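Local atomic coordinates of alpha-rhamnosidase (Dictyoglomus thermophilum, PDB entry 6I60), a protein that probably hydrolyses terminal non-reducing alpha-L-rhamnose residues of alpha-L-rhamnosides and has been applied to the selective derhamnosylation of natural flavonoids. Residues 341-345 with 459-463; 753-757 with 782-788; 759-765 with 822-826. All coordinates share one frame; numbering follows the deposited sequence.

Contact 3 is wholly buried; contacts 1 and 2 are partly buried, but contact 2 alone has exposed residues among those that touch, and its centre lies about 29 Å from that of the chain, against about 8 Å for contact 1. Contacts 2 and 3 belong to the same helical domain, their centres about 14 Å apart, and meet directly where L757 CD1 packs on T764 CG2 at 3.8 Å. Both draw on the segment of chain leading into helix 761-773. The chemistry follows location: contact 1 is backbone pairing at a sheet edge, contact 2 combines cation-pi and imidazole bonding, and contact 3 is apolar packing around a phenyl ring, plus a water bridge.

Contact 1. Residues 341-345 with 459-463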
ATOM      1  N   ILE A 341       2.177   2.113  13.597  1.00 58.41           N
ATOM      2  CA  ILE A 341       2.768   0.820  13.277  1.00 49.88           C
ATOM      3  C   ILE A 341       2.322   0.468  11.862  1.00 50.96           C
ATOM      4  O   ILE A 341       1.169   0.092  11.632  1.00 53.92           O
ATOM      5  CB  ILE A 341       2.367  -0.258  14.286  1.00 48.70           C
ATOM      6  CG1 ILE A 341       2.508   0.271  15.716  1.00 44.59           C
ATOM      7  CG2 ILE A 341       3.217  -1.504  14.090  1.00 50.25           C
ATOM      8  CD1 ILE A 341       3.936   0.359  16.201  1.00 33.76           C
ATOM      9  N   TYR A 342       3.237   0.598  10.910  1.00 49.80           N
ATOM     10  CA  TYR A 342       2.955   0.324   9.510  1.00 50.03           C
ATOM     11  C   TYR A 342       4.261  -0.043   8.827  1.00 53.90           C
ATOM     12  O   TYR A 342       5.340   0.321   9.309  1.00 52.14           O
ATOM     13  CB  TYR A 342       2.293   1.527   8.823  1.00 50.66           C
ATOM     14  CG  TYR A 342       3.222   2.681   8.511  1.00 55.47           C
ATOM     15  CD1 TYR A 342       3.963   3.296   9.513  1.00 55.44           C
ATOM     16  CD2 TYR A 342       3.340   3.169   7.216  1.00 53.66           C
ATOM     17  CE1 TYR A 342       4.805   4.357   9.232  1.00 53.16           C
ATOM     18  CE2 TYR A 342       4.181   4.231   6.924  1.00 56.29           C
ATOM     19  CZ  TYR A 342       4.909   4.819   7.938  1.00 56.35           C
ATOM     20  OH  TYR A 342       5.746   5.875   7.661  1.00 60.39           O
ATOM     21  N   PRO A 343       4.203  -0.779   7.719  1.00 49.44           N
ATOM     22  CA  PRO A 343       5.434  -1.187   7.032  1.00 52.47           C
ATOM     23  C   PRO A 343       6.230   0.018   6.565  1.00 45.26           C
ATOM     24  O   PRO A 343       5.692   0.914   5.902  1.00 40.06           O
ATOM     25  CB  PRO A 343       4.918  -2.012   5.843  1.00 50.89           C
ATOM     26  CG  PRO A 343       3.575  -2.494   6.277  1.00 55.46           C
ATOM     27  CD  PRO A 343       3.005  -1.397   7.123  1.00 44.35           C
ATOM     28  N   PRO A 344       7.513   0.080   6.904  1.00 45.52           N
ATOM     29  CA  PRO A 344       8.359   1.186   6.455  1.00 39.90           C
ATOM     30  C   PRO A 344       8.946   0.918   5.074  1.00 44.06           C
ATOM     31  O   PRO A 344       8.817  -0.170   4.509  1.00 44.11           O
ATOM     32  CB  PRO A 344       9.462   1.225   7.518  1.00 44.82           C
ATOM     33  CG  PRO A 344       9.603  -0.204   7.942  1.00 39.80           C
ATOM     34  CD  PRO A 344       8.241  -0.847   7.791  1.00 47.45           C
ATOM     35  N   ILE A 345       9.605   1.941   4.542  1.00 39.11           N
ATOM     36  CA  ILE A 345      10.297   1.827   3.266  1.00 40.86           C
ATOM     37  C   ILE A 345      11.654   1.175   3.501  1.00 47.98           C
ATOM     38  O   ILE A 345      12.406   1.583   4.393  1.00 47.24           O
ATOM     39  CB  ILE A 345      10.449   3.205   2.606  1.00 44.01           C
ATOM     40  CG1 ILE A 345       9.075   3.810   2.310  1.00 47.50           C
ATOM     41  CG2 ILE A 345      11.284   3.101   1.347  1.00 40.80           C
ATOM     42  CD1 ILE A 345       9.036   5.320   2.422  1.00 46.23           C
ATOM     43  N   HIS A 459      10.947   0.554  -1.733  1.00 46.71           N
ATOM     44  CA  HIS A 459       9.531   0.882  -1.590  1.00 48.53           C
ATOM     45  C   HIS A 459       9.077   0.408  -0.212  1.00 43.43           C
ATOM     46  O   HIS A 459       9.860  -0.145   0.565  1.00 44.14           O
ATOM     47  CB  HIS A 459       8.686   0.256  -2.700  1.00 42.75           C
ATOM     48  CG  HIS A 459       8.845  -1.228  -2.818  1.00 48.11           C
ATOM     49  ND1 HIS A 459       9.677  -1.815  -3.748  1.00 51.25           N
ATOM     50  CD2 HIS A 459       8.279  -2.244  -2.126  1.00 48.98           C
ATOM     51  CE1 HIS A 459       9.615  -3.129  -3.623  1.00 51.51           C
ATOM     52  NE2 HIS A 459       8.774  -3.415  -2.646  1.00 47.43           N
ATOM     53  N   THR A 460       7.796   0.635   0.082  1.00 44.15           N
ATOM     54  CA  THR A 460       7.194   0.177   1.330  1.00 42.49           C
ATOM     55  C   THR A 460       7.267  -1.342   1.423  1.00 47.45           C
ATOM     56  O   THR A 460       6.627  -2.051   0.639  1.00 48.86           O
ATOM     57  CB  THR A 460       5.741   0.651   1.436  1.00 44.47           C
ATOM     58  OG1 THR A 460       5.709   2.078   1.550  1.00 47.99           O
ATOM     59  CG2 THR A 460       5.063   0.039   2.653  1.00 43.44           C
ATOM     60  N   ALA A 461       8.046  -1.850   2.378  1.00 48.95           N
ATOM     61  CA  ALA A 461       8.286  -3.283   2.487  1.00 43.21           C
ATOM     62  C   ALA A 461       7.048  -4.025   2.974  1.00 39.45           C
ATOM     63  O   ALA A 461       6.988  -4.450   4.131  1.00 42.38           O
ATOM     64  CB  ALA A 461       9.466  -3.554   3.422  1.00 46.72           C
ATOM     65  N   VAL A 462       6.061  -4.193   2.099  1.00 44.44           N
ATOM     66  CA  VAL A 462       4.862  -4.953   2.434  1.00 49.70           C
ATOM     67  C   VAL A 462       5.140  -6.439   2.258  1.00 49.08           C
ATOM     68  O   VAL A 462       5.946  -6.851   1.417  1.00 47.49           O
ATOM     69  CB  VAL A 462       3.667  -4.501   1.572  1.00 47.33           C
ATOM     70  CG1 VAL A 462       3.245  -3.089   1.939  1.00 50.51           C
ATOM     71  CG2 VAL A 462       4.015  -4.586   0.098  1.00 44.86           C
ATOM     72  N   GLU A 463       4.466  -7.255   3.063  1.00 54.23           N
ATOM     73  CA  GLU A 463       4.560  -8.699   2.933  1.00 46.56           C
ATOM     74  C   GLU A 463       3.675  -9.187   1.791  1.00 52.64           C
ATOM     75  O   GLU A 463       2.718  -8.524   1.384  1.00 57.93           O
ATOM     76  CB  GLU A 463       4.149  -9.389   4.232  1.00 53.23           C
ATOM     77  CG  GLU A 463       5.308  -9.803   5.113  1.00 69.00           C
ATOM     78  CD  GLU A 463       4.875 -10.102   6.535  1.00 77.45           C
ATOM     79  OE1 GLU A 463       5.646  -9.793   7.468  1.00 79.03           O
ATOM     80  OE2 GLU A 463       3.763 -10.643   6.719  1.00 79.96           O
TER
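A chi1 of -66° in T460 sets CG2 anti to the backbone N and brings this methyl onto P343, 3.4 Å from P343 O and close also to P343 CB. In I345 a similar rotation (chi1 -62°) splits the branches: CG1 lies alongside T460, its nearest atom there being OG1 at 3.9 Å, while CG2 packs on H459 O at 3.6 Å. The two beta-branched side chains are on the same face of a short antiparallel bridge, I345 and T460 forming a non-hydrogen-bonded pair with CA atoms 4.0 Å apart. One hydrogen bond crosses the contact, from A461 N to P344 O (2.8 Å, 163° at the hydrogen). A CA-H...O contact from I345 CA to H459 O, 3.4 Å, supplements it. A461 is the centre of an inverse gamma turn, closed by V462 N on T460 O at 2.7 Å, and P343 CB still rests against A461 O at 3.6 Å. The T460 hydroxyl is held outside the pair, by S492 N. The bridge follows directly on the pairing of strands 345-351 and 453-458, where the chain turns a corner at H459, which bonds R346 through the backbone. On the helical side T460 touches F526 of helix 524-535, and V462 touches L487 of helix 473-488, so the contact lies where this sheet abuts those helices.

Contact 2. Residues 753-757 with 782-788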
ATOM      1  N   HIS A 753     -16.418  -2.574 -30.927  1.00 53.04           N
ATOM      2  CA  HIS A 753     -15.034  -2.500 -30.482  1.00 50.72           C
ATOM      3  C   HIS A 753     -14.270  -3.812 -30.591  1.00 50.27           C
ATOM      4  O   HIS A 753     -13.065  -3.828 -30.311  1.00 47.76           O
ATOM      5  CB  HIS A 753     -14.973  -1.990 -29.037  1.00 47.18           C
ATOM      6  CG  HIS A 753     -15.171  -0.513 -28.916  1.00 42.83           C
ATOM      7  ND1 HIS A 753     -16.420   0.066 -28.847  1.00 46.55           N
ATOM      8  CD2 HIS A 753     -14.282   0.506 -28.869  1.00 46.29           C
ATOM      9  CE1 HIS A 753     -16.290   1.377 -28.754  1.00 45.96           C
ATOM     10  NE2 HIS A 753     -15.003   1.671 -28.765  1.00 43.22           N
ATOM     11  N   ASP A 754     -14.925  -4.905 -30.989  1.00 50.98           N
ATOM     12  CA  ASP A 754     -14.258  -6.187 -31.223  1.00 50.42           C
ATOM     13  C   ASP A 754     -13.491  -6.649 -29.983  1.00 49.60           C
ATOM     14  O   ASP A 754     -12.289  -6.925 -30.031  1.00 48.61           O
ATOM     15  CB  ASP A 754     -13.338  -6.108 -32.445  1.00 51.40           C
ATOM     16  CG  ASP A 754     -12.867  -7.472 -32.912  1.00 56.96           C
ATOM     17  OD1 ASP A 754     -13.693  -8.406 -32.963  1.00 53.23           O
ATOM     18  OD2 ASP A 754     -11.666  -7.606 -33.224  1.00 63.58           O
ATOM     19  N   TYR A 755     -14.208  -6.722 -28.860  1.00 51.18           N
ATOM     20  CA  TYR A 755     -13.659  -7.163 -27.576  1.00 49.64           C
ATOM     21  C   TYR A 755     -12.472  -6.293 -27.152  1.00 50.90           C
ATOM     22  O   TYR A 755     -11.351  -6.766 -26.963  1.00 55.17           O
ATOM     23  CB  TYR A 755     -13.265  -8.643 -27.629  1.00 49.23           C
ATOM     24  CG  TYR A 755     -14.406  -9.574 -27.955  1.00 42.64           C
ATOM     25  CD1 TYR A 755     -14.701  -9.907 -29.268  1.00 40.16           C
ATOM     26  CD2 TYR A 755     -15.185 -10.128 -26.948  1.00 44.50           C
ATOM     27  CE1 TYR A 755     -15.740 -10.762 -29.571  1.00 48.17           C
ATOM     28  CE2 TYR A 755     -16.225 -10.984 -27.240  1.00 43.96           C
ATOM     29  CZ  TYR A 755     -16.499 -11.298 -28.552  1.00 48.90           C
ATOM     30  OH  TYR A 755     -17.537 -12.153 -28.847  1.00 56.17           O
ATOM     31  N   HIS A 756     -12.742  -5.000 -26.999  1.00 50.07           N
ATOM     32  CA  HIS A 756     -11.727  -4.053 -26.568  1.00 49.28           C
ATOM     33  C   HIS A 756     -12.345  -3.064 -25.594  1.00 49.74           C
ATOM     34  O   HIS A 756     -13.515  -2.696 -25.718  1.00 48.38           O
ATOM     35  CB  HIS A 756     -11.105  -3.308 -27.756  1.00 50.75           C
ATOM     36  CG  HIS A 756     -10.078  -4.104 -28.501  1.00 57.65           C
ATOM     37  ND1 HIS A 756     -10.399  -4.936 -29.552  1.00 57.58           N
ATOM     38  CD2 HIS A 756      -8.735  -4.194 -28.346  1.00 54.31           C
ATOM     39  CE1 HIS A 756      -9.299  -5.503 -30.013  1.00 59.00           C
ATOM     40  NE2 HIS A 756      -8.275  -5.070 -29.299  1.00 56.27           N
ATOM     41  N   LEU A 757     -11.543  -2.639 -24.621  1.00 51.53           N
ATOM     42  CA  LEU A 757     -12.011  -1.692 -23.619  1.00 45.97           C
ATOM     43  C   LEU A 757     -12.123  -0.293 -24.212  1.00 49.91           C
ATOM     44  O   LEU A 757     -11.210   0.180 -24.895  1.00 57.33           O
ATOM     45  CB  LEU A 757     -11.061  -1.678 -22.422  1.00 49.49           C
ATOM     46  CG  LEU A 757     -11.057  -2.914 -21.525  1.00 44.70           C
ATOM     47  CD1 LEU A 757      -9.908  -2.850 -20.538  1.00 41.37           C
ATOM     48  CD2 LEU A 757     -12.380  -3.045 -20.796  1.00 53.01           C
ATOM     49  N   LYS A 782     -12.160 -12.648 -23.341  1.00 52.85           N
ATOM     50  CA  LYS A 782     -11.699 -12.275 -24.674  1.00 49.33           C
ATOM     51  C   LYS A 782     -11.156 -10.853 -24.701  1.00 53.36           C
ATOM     52  O   LYS A 782     -10.296 -10.535 -25.529  1.00 60.46           O
ATOM     53  CB  LYS A 782     -12.832 -12.432 -25.688  1.00 48.37           C
ATOM     54  CG  LYS A 782     -12.999 -13.851 -26.215  1.00 59.04           C
ATOM     55  CD  LYS A 782     -13.675 -13.867 -27.579  1.00 56.87           C
ATOM     56  CE  LYS A 782     -12.767 -13.290 -28.653  1.00 62.73           C
ATOM     57  NZ  LYS A 782     -12.880 -14.035 -29.939  1.00 79.86           N
ATOM     58  N   ILE A 783     -11.646  -9.989 -23.810  1.00 51.78           N
ATOM     59  CA  ILE A 783     -11.096  -8.643 -23.703  1.00 49.33           C
ATOM     60  C   ILE A 783      -9.685  -8.692 -23.132  1.00 51.70           C
ATOM     61  O   ILE A 783      -8.777  -8.010 -23.624  1.00 59.21           O
ATOM     62  CB  ILE A 783     -12.025  -7.759 -22.851  1.00 44.87           C
ATOM     63  CG1 ILE A 783     -13.306  -7.433 -23.621  1.00 42.91           C
ATOM     64  CG2 ILE A 783     -11.320  -6.482 -22.428  1.00 48.01           C
ATOM     65  CD1 ILE A 783     -14.490  -7.118 -22.731  1.00 44.60           C
ATOM     66  N   VAL A 784      -9.475  -9.510 -22.099  1.00 51.72           N
ATOM     67  CA  VAL A 784      -8.171  -9.589 -21.452  1.00 48.63           C
ATOM     68  C   VAL A 784      -7.140 -10.212 -22.388  1.00 47.63           C
ATOM     69  O   VAL A 784      -5.990  -9.761 -22.454  1.00 46.17           O
ATOM     70  CB  VAL A 784      -8.290 -10.367 -20.128  1.00 45.11           C
ATOM     71  CG1 VAL A 784      -6.983 -11.054 -19.778  1.00 47.84           C
ATOM     72  CG2 VAL A 784      -8.721  -9.435 -19.004  1.00 42.78           C
ATOM     73  N   ASN A 785      -7.541 -11.237 -23.142  1.00 49.98           N
ATOM     74  CA  ASN A 785      -6.630 -11.959 -24.027  1.00 54.73           C
ATOM     75  C   ASN A 785      -6.226 -11.159 -25.262  1.00 58.66           C
ATOM     76  O   ASN A 785      -5.495 -11.691 -26.106  1.00 64.08           O
ATOM     77  CB  ASN A 785      -7.270 -13.285 -24.454  1.00 56.01           C
ATOM     78  CG  ASN A 785      -6.240 -14.360 -24.775  1.00 57.24           C
ATOM     79  OD1 ASN A 785      -6.485 -15.547 -24.559  1.00 57.31           O
ATOM     80  ND2 ASN A 785      -5.089 -13.949 -25.298  1.00 65.27           N
ATOM     81  N   GLN A 786      -6.665  -9.912 -25.397  1.00 60.80           N
ATOM     82  CA  GLN A 786      -6.308  -9.110 -26.559  1.00 55.16           C
ATOM     83  C   GLN A 786      -4.861  -8.643 -26.470  1.00 49.68           C
ATOM     84  O   GLN A 786      -4.378  -8.262 -25.400  1.00 56.75           O
ATOM     85  CB  GLN A 786      -7.242  -7.908 -26.684  1.00 53.68           C
ATOM     86  CG  GLN A 786      -8.622  -8.261 -27.212  1.00 61.58           C
ATOM     87  CD  GLN A 786      -8.571  -9.130 -28.456  1.00 62.79           C
ATOM     88  OE1 GLN A 786      -8.933 -10.307 -28.420  1.00 64.96           O
ATOM     89  NE2 GLN A 786      -8.123  -8.552 -29.567  1.00 54.56           N
ATOM     90  N   LYS A 787      -4.167  -8.684 -27.607  1.00 51.71           N
ATOM     91  CA  LYS A 787      -2.795  -8.208 -27.715  1.00 53.17           C
ATOM     92  C   LYS A 787      -2.682  -6.957 -28.575  1.00 51.31           C
ATOM     93  O   LYS A 787      -1.567  -6.517 -28.874  1.00 52.10           O
ATOM     94  CB  LYS A 787      -1.893  -9.311 -28.274  1.00 57.87           C
ATOM     95  CG  LYS A 787      -1.234 -10.176 -27.213  1.00 62.26           C
ATOM     96  CD  LYS A 787      -0.401 -11.280 -27.844  1.00 67.10           C
ATOM     97  CE  LYS A 787      -0.975 -12.654 -27.539  1.00 61.12           C
ATOM     98  NZ  LYS A 787       0.096 -13.681 -27.398  1.00 70.02           N
ATOM     99  N   THR A 788      -3.805  -6.375 -28.978  1.00 46.29           N
ATOM    100  CA  THR A 788      -3.832  -5.192 -29.824  1.00 43.38           C
ATOM    101  C   THR A 788      -4.426  -4.017 -29.060  1.00 46.93           C
ATOM    102  O   THR A 788      -4.993  -4.169 -27.975  1.00 54.40           O
ATOM    103  CB  THR A 788      -4.635  -5.461 -31.098  1.00 54.21           C
ATOM    104  OG1 THR A 788      -5.857  -6.126 -30.755  1.00 58.54           O
ATOM    105  CG2 THR A 788      -3.838  -6.339 -32.049  1.00 50.16           C
TER
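K782 lays its side chain across the face of the Y755 ring. Its CD stands over the ring centre, 3.9 Å from the centroid and 13° off the normal, a CH-pi contact, and NZ follows over that face at 4.7 Å from the centroid as a cation-pi partner. The chain bends at chi3 (69°) and again at chi4, and CD and NZ both stand over the ring. On the tyrosine side, D754 and Y755 both have positive phi, and Y755 points its CB toward the helix that ends at 784. The next residue behaves differently: H756 sends its CB away from 782-788, but with chi1 -79° its CG lies anti to the carbonyl carbon and the imidazole swings back to Q786 and T788. Q786 CG sits over one face of that ring, 4.1 Å from the centroid and displaced toward the rim. T788 OG1 approaches near the ring plane and shares a hydrogen bond of 3.0 Å with H756 NE2. At the other end of the ring, H756 ND1 donates to H753 O at 3.0 Å and, weakly, to D754 O. Next along the chain, L757 CG packs on I783 CG2 at 3.7 Å, the two side chains crossing at about a right angle. L757 also reaches F768 of helix 761-773, and I783 touches I749 of helix 738-750, tying the loop between those helices to the end of helix 777-784. Chemically, the imidazole is engaged at both nitrogens and over a face, which should fix its rotation. The lysine charge is carried over a pi face, with D754 OD1 6.4 Å from K782 NZ and perhaps adding a modest long-range attraction.

Contact 3. Residues 759-765 with 822-826; sequences TGIVATR and MFGSV
I761 CG2 sits over one face of the F823 ring, 3.6 Å from the centroid and 16° off the normal, a CH-pi contact inside what is, as in related GH78 rhamnosidases, an (alpha/alpha)6 barrel. The same methyl meets M822 SD at 3.6 Å, so one branch of I761 serves two neighbouring side chains; chi1 of 61° puts CG1 between the backbone N and the carbonyl carbon and leaves CG2 for both. One turn further along, the R765 side chain lies against S825, CG to CB at 3.6 Å. A water bridges the segments: it donates to T764 O at 2.8 Å and hydrogen-bonds S825 OG at 2.8 Å.

In the second shell, W807 meets the F823 ring with the planes at about 50°, and F792 of helix 792-797 touches both F823 and V826, the residue from which helix 826-835 leads on. At the opening of helix 761-773, the D612 carboxylate accepts from G760 N through OD2 and from A763 N through OD1. The far end of R765 is likewise fixed: its NH2 forms a salt bridge with E515 OE1 and a hydrogen bond with Y571 OH.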
ATOM      1  N   THR A 759     -12.999   2.237 -21.967  1.00 52.62           N
ATOM      2  CA  THR A 759     -13.272   2.764 -20.638  1.00 50.77           C
ATOM      3  C   THR A 759     -11.998   3.316 -20.016  1.00 47.93           C
ATOM      4  O   THR A 759     -10.894   2.834 -20.284  1.00 46.22           O
ATOM      5  CB  THR A 759     -13.857   1.682 -19.723  1.00 52.79           C
ATOM      6  OG1 THR A 759     -12.991   0.539 -19.719  1.00 47.11           O
ATOM      7  CG2 THR A 759     -15.237   1.263 -20.205  1.00 50.66           C
ATOM      8  N   GLY A 760     -12.166   4.327 -19.170  1.00 57.28           N
ATOM      9  CA  GLY A 760     -11.065   4.908 -18.432  1.00 53.37           C
ATOM     10  C   GLY A 760     -10.741   4.115 -17.182  1.00 52.14           C
ATOM     11  O   GLY A 760     -11.066   2.931 -17.058  1.00 49.60           O
ATOM     12  N   ILE A 761     -10.096   4.792 -16.231  1.00 51.88           N
ATOM     13  CA  ILE A 761      -9.660   4.110 -15.017  1.00 50.10           C
ATOM     14  C   ILE A 761     -10.849   3.724 -14.144  1.00 49.32           C
ATOM     15  O   ILE A 761     -10.810   2.701 -13.450  1.00 51.34           O
ATOM     16  CB  ILE A 761      -8.652   4.984 -14.245  1.00 54.41           C
ATOM     17  CG1 ILE A 761      -9.290   6.304 -13.814  1.00 49.46           C
ATOM     18  CG2 ILE A 761      -7.425   5.260 -15.093  1.00 50.20           C
ATOM     19  CD1 ILE A 761      -8.447   7.083 -12.833  1.00 49.25           C
ATOM     20  N   VAL A 762     -11.923   4.516 -14.170  1.00 55.31           N
ATOM     21  CA  VAL A 762     -13.061   4.262 -13.288  1.00 51.21           C
ATOM     22  C   VAL A 762     -13.854   3.055 -13.771  1.00 46.64           C
ATOM     23  O   VAL A 762     -14.097   2.108 -13.015  1.00 45.74           O
ATOM     24  CB  VAL A 762     -13.952   5.514 -13.184  1.00 46.88           C
ATOM     25  CG1 VAL A 762     -15.321   5.144 -12.632  1.00 44.12           C
ATOM     26  CG2 VAL A 762     -13.286   6.578 -12.320  1.00 46.01           C
ATOM     27  N   ALA A 763     -14.272   3.071 -15.038  1.00 47.60           N
ATOM     28  CA  ALA A 763     -15.134   2.016 -15.554  1.00 48.10           C
ATOM     29  C   ALA A 763     -14.389   0.714 -15.817  1.00 52.61           C
ATOM     30  O   ALA A 763     -15.021  -0.349 -15.830  1.00 54.94           O
ATOM     31  CB  ALA A 763     -15.831   2.485 -16.831  1.00 50.44           C
ATOM     32  N   THR A 764     -13.070   0.763 -16.029  1.00 49.57           N
ATOM     33  CA  THR A 764     -12.311  -0.474 -16.184  1.00 48.76           C
ATOM     34  C   THR A 764     -12.336  -1.301 -14.908  1.00 47.20           C
ATOM     35  O   THR A 764     -12.281  -2.535 -14.965  1.00 49.18           O
ATOM     36  CB  THR A 764     -10.867  -0.173 -16.587  1.00 44.63           C
ATOM     37  OG1 THR A 764     -10.854   0.785 -17.651  1.00 45.72           O
ATOM     38  CG2 THR A 764     -10.163  -1.440 -17.050  1.00 39.06           C
ATOM     39  N   ARG A 765     -12.426  -0.641 -13.751  1.00 44.85           N
ATOM     40  CA  ARG A 765     -12.494  -1.345 -12.478  1.00 47.15           C
ATOM     41  C   ARG A 765     -13.802  -2.112 -12.305  1.00 49.87           C
ATOM     42  O   ARG A 765     -13.846  -3.070 -11.524  1.00 46.30           O
ATOM     43  CB  ARG A 765     -12.308  -0.348 -11.330  1.00 48.88           C
ATOM     44  CG  ARG A 765     -12.115  -0.979  -9.960  1.00 51.70           C
ATOM     45  CD  ARG A 765     -13.250  -0.603  -9.023  1.00 49.88           C
ATOM     46  NE  ARG A 765     -13.242  -1.389  -7.793  1.00 49.14           N
ATOM     47  CZ  ARG A 765     -13.846  -2.565  -7.653  1.00 48.63           C
ATOM     48  NH1 ARG A 765     -14.505  -3.100  -8.672  1.00 44.48           N
ATOM     49  NH2 ARG A 765     -13.789  -3.207  -6.494  1.00 50.18           N
ATOM     50  N   MET A 822      -3.290   2.980 -11.643  1.00 52.34           N
ATOM     51  CA  MET A 822      -4.738   3.169 -11.651  1.00 54.07           C
ATOM     52  C   MET A 822      -5.440   2.093 -12.471  1.00 55.96           C
ATOM     53  O   MET A 822      -6.533   1.641 -12.110  1.00 58.12           O
ATOM     54  CB  MET A 822      -5.082   4.560 -12.180  1.00 54.00           C
ATOM     55  CG  MET A 822      -4.205   5.024 -13.332  1.00 60.97           C
ATOM     56  SD  MET A 822      -4.481   6.758 -13.743  1.00 63.04           S
ATOM     57  CE  MET A 822      -4.062   6.771 -15.483  1.00 58.04           C
ATOM     58  N   PHE A 823      -4.826   1.663 -13.573  1.00 50.19           N
ATOM     59  CA  PHE A 823      -5.421   0.633 -14.416  1.00 54.43           C
ATOM     60  C   PHE A 823      -5.163  -0.782 -13.908  1.00 54.44           C
ATOM     61  O   PHE A 823      -5.551  -1.741 -14.583  1.00 56.37           O
ATOM     62  CB  PHE A 823      -4.903   0.762 -15.853  1.00 50.11           C
ATOM     63  CG  PHE A 823      -5.632   1.793 -16.673  1.00 51.08           C
ATOM     64  CD1 PHE A 823      -6.988   1.668 -16.924  1.00 48.41           C
ATOM     65  CD2 PHE A 823      -4.958   2.888 -17.193  1.00 47.28           C
ATOM     66  CE1 PHE A 823      -7.659   2.615 -17.677  1.00 44.42           C
ATOM     67  CE2 PHE A 823      -5.623   3.837 -17.947  1.00 42.21           C
ATOM     68  CZ  PHE A 823      -6.976   3.700 -18.190  1.00 41.89           C
ATOM     69  N   GLY A 824      -4.531  -0.939 -12.744  1.00 48.42           N
ATOM     70  CA  GLY A 824      -4.178  -2.240 -12.211  1.00 45.46           C
ATOM     71  C   GLY A 824      -5.287  -3.001 -11.522  1.00 51.42           C
ATOM     72  O   GLY A 824      -5.032  -4.070 -10.961  1.00 46.24           O
ATOM     73  N   SER A 825      -6.520  -2.490 -11.550  1.00 51.32           N
ATOM     74  CA  SER A 825      -7.630  -3.151 -10.874  1.00 47.83           C
ATOM     75  C   SER A 825      -7.997  -4.492 -11.496  1.00 44.69           C
ATOM     76  O   SER A 825      -8.781  -5.235 -10.897  1.00 43.92           O
ATOM     77  CB  SER A 825      -8.857  -2.238 -10.869  1.00 48.70           C
ATOM     78  OG  SER A 825      -8.980  -1.537 -12.094  1.00 53.60           O
ATOM     79  N   VAL A 826      -7.458  -4.818 -12.671  1.00 43.44           N
ATOM     80  CA  VAL A 826      -7.804  -6.078 -13.320  1.00 49.02           C
ATOM     81  C   VAL A 826      -7.212  -7.257 -12.562  1.00 50.18           C
ATOM     82  O   VAL A 826      -7.733  -8.377 -12.635  1.00 49.30           O
ATOM     83  CB  VAL A 826      -7.347  -6.053 -14.789  1.00 46.20           C
ATOM     84  CG1 VAL A 826      -7.740  -7.337 -15.504  1.00 41.25           C
ATOM     85  CG2 VAL A 826      -7.954  -4.863 -15.485  1.00 53.86           C
TER
HETATM   86  O   HOH W   1     -10.185  -3.685 -13.487  1.00 49.49           O